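Local coordinates for protein thioredoxin (TrxA-1) (PDB 3TCO) that probably reduces protein disulfides as a thioredoxin, through a redox-active pair of cysteines that can close into a disulfide, at residues A[39-43]-A[55-59]. Numbering follows the deposited sequence.
Sequences YEPIY and VFGRL
One face of the Y43 ring receives the edge of F56, whose CD2 lies 3.8 Å from Y43 CZ, above the rim rather than the ring centre; the planes meet at 63° in an edge-to-face pair. G57 O and R58 CG approach the same tyrosine ring obliquely. The contact illustrates how a beta-alpha-beta unit of the thioredoxin fold is packed: segment 39-43 of helix 34-49, which follows strand 23-29, runs roughly antiparallel to segment 55-59 of strand 55-60 (156° between their axes). With CG anti to the backbone N (chi1 -173°), Y43 extends its ring from the helix to the strand backbone and also touches L25 and D27 of strand 23-29. At the phenolic tip, Y43 OH donates a weak hydrogen bond of 2.7 Å to G57 O. An alanine here is likely to leave the edge of F56 without the tyrosine face it meets, deprive G57 O of the hydroxyl donor and open a gap between helix and strand. F56 also packs against V46 and A47, further along the same helix. Beyond the rings, R58 NE is hydrogen-bonded to T6 OG1, and E40 OE1, close to the like-charged D27 OD2, stays 5.1 Å from R58 NH1 and comes within 4.2 Å of R58 CD.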
loop_
_atom_site.group_PDB
_atom_site.type_symbol
_atom_site.label_atom_id
_atom_site.label_comp_id
_atom_site.label_asym_id
_atom_site.label_seq_id
_atom_site.Cartn_x
_atom_site.Cartn_y
_atom_site.Cartn_z
ATOM N N TYR A 39 6.860 10.198 0.559
ATOM C CA TYR A 39 6.667 8.861 1.140
ATOM C C TYR A 39 7.132 7.719 0.209
ATOM O O TYR A 39 7.604 6.675 0.668
ATOM C CB TYR A 39 5.179 8.699 1.475
ATOM C CG TYR A 39 4.740 7.343 1.981
ATOM C CD1 TYR A 39 5.392 6.725 3.046
ATOM C CD2 TYR A 39 3.617 6.713 1.438
ATOM C CE1 TYR A 39 4.937 5.522 3.563
ATOM C CE2 TYR A 39 3.148 5.500 1.950
ATOM C CZ TYR A 39 3.809 4.911 3.014
ATOM O OH TYR A 39 3.324 3.734 3.554
ATOM N N GLU A 40 7.019 7.928 -1.097
ATOM C CA GLU A 40 7.370 6.887 -2.054
ATOM C C GLU A 40 8.704 6.151 -1.853
ATOM O O GLU A 40 8.726 4.919 -1.835
ATOM C CB GLU A 40 7.265 7.436 -3.476
ATOM C CG GLU A 40 5.869 7.980 -3.801
ATOM C CD GLU A 40 4.737 7.005 -3.445
ATOM O OE1 GLU A 40 4.718 5.886 -4.008
ATOM O OE2 GLU A 40 3.867 7.357 -2.603
ATOM N N PRO A 41 9.826 6.876 -1.696
ATOM C CA PRO A 41 11.091 6.155 -1.505
ATOM C C PRO A 41 11.140 5.314 -0.221
ATOM O O PRO A 41 11.813 4.271 -0.168
ATOM C CB PRO A 41 12.138 7.278 -1.536
ATOM C CG PRO A 41 11.387 8.450 -1.004
ATOM C CD PRO A 41 10.047 8.334 -1.709
ATOM N N ILE A 42 10.432 5.761 0.813
ATOM C CA ILE A 42 10.383 5.028 2.079
ATOM C C ILE A 42 9.557 3.754 1.864
ATOM O O ILE A 42 9.939 2.667 2.304
ATOM C CB ILE A 42 9.734 5.883 3.190
ATOM C CG1 ILE A 42 10.596 7.128 3.452
ATOM C CG2 ILE A 42 9.538 5.059 4.449
ATOM C CD1 ILE A 42 12.044 6.828 3.797
ATOM N N TYR A 43 8.434 3.893 1.166
ATOM C CA TYR A 43 7.562 2.746 0.888
ATOM C C TYR A 43 8.326 1.732 0.045
ATOM O O TYR A 43 8.246 0.532 0.289
ATOM C CB TYR A 43 6.312 3.188 0.127
ATOM C CG TYR A 43 5.285 2.094 -0.042
ATOM C CD1 TYR A 43 4.497 1.681 1.025
ATOM C CD2 TYR A 43 5.090 1.476 -1.285
ATOM C CE1 TYR A 43 3.533 0.687 0.871
ATOM C CE2 TYR A 43 4.127 0.474 -1.451
ATOM C CZ TYR A 43 3.351 0.090 -0.368
ATOM O OH TYR A 43 2.379 -0.873 -0.508
ATOM N N VAL A 55 3.424 -8.344 -0.249
ATOM C CA VAL A 55 3.236 -7.573 -1.464
ATOM C C VAL A 55 2.989 -6.107 -1.142
ATOM O O VAL A 55 2.133 -5.768 -0.316
ATOM C CB VAL A 55 2.058 -8.130 -2.291
ATOM C CG1 VAL A 55 1.830 -7.262 -3.547
ATOM C CG2 VAL A 55 2.350 -9.584 -2.678
ATOM N N PHE A 56 3.789 -5.247 -1.765
ATOM C CA PHE A 56 3.670 -3.813 -1.566
ATOM C C PHE A 56 3.059 -3.204 -2.824
ATOM O O PHE A 56 3.760 -2.786 -3.745
ATOM C CB PHE A 56 5.042 -3.189 -1.270
ATOM C CG PHE A 56 5.560 -3.500 0.123
ATOM C CD1 PHE A 56 5.891 -4.801 0.482
ATOM C CD2 PHE A 56 5.701 -2.490 1.072
ATOM C CE1 PHE A 56 6.357 -5.098 1.768
ATOM C CE2 PHE A 56 6.169 -2.777 2.367
ATOM C CZ PHE A 56 6.497 -4.079 2.714
ATOM N N GLY A 57 1.737 -3.162 -2.836
ATOM C CA GLY A 57 1.028 -2.623 -3.973
ATOM C C GLY A 57 0.953 -1.110 -3.945
ATOM O O GLY A 57 1.191 -0.477 -2.915
ATOM N N ARG A 58 0.625 -0.548 -5.103
ATOM C CA ARG A 58 0.474 0.886 -5.263
ATOM C C ARG A 58 -0.792 1.067 -6.070
ATOM O O ARG A 58 -0.981 0.414 -7.102
ATOM C CB ARG A 58 1.663 1.494 -6.023
ATOM C CG ARG A 58 2.978 1.400 -5.264
ATOM C CD ARG A 58 4.080 2.231 -5.910
ATOM N NE ARG A 58 4.490 1.741 -7.221
ATOM C CZ ARG A 58 4.195 2.350 -8.367
ATOM N NH1 ARG A 58 3.482 3.470 -8.362
ATOM N NH2 ARG A 58 4.641 1.856 -9.516
ATOM N N LEU A 59 -1.674 1.922 -5.576
ATOM C CA LEU A 59 -2.923 2.194 -6.269
ATOM C C LEU A 59 -2.962 3.694 -6.556
ATOM O O LEU A 59 -3.024 4.506 -5.633
ATOM C CB LEU A 59 -4.115 1.811 -5.392
ATOM C CG LEU A 59 -5.527 1.913 -5.990
ATOM C CD1 LEU A 59 -5.938 0.605 -6.686
ATOM C CD2 LEU A 59 -6.496 2.220 -4.854
#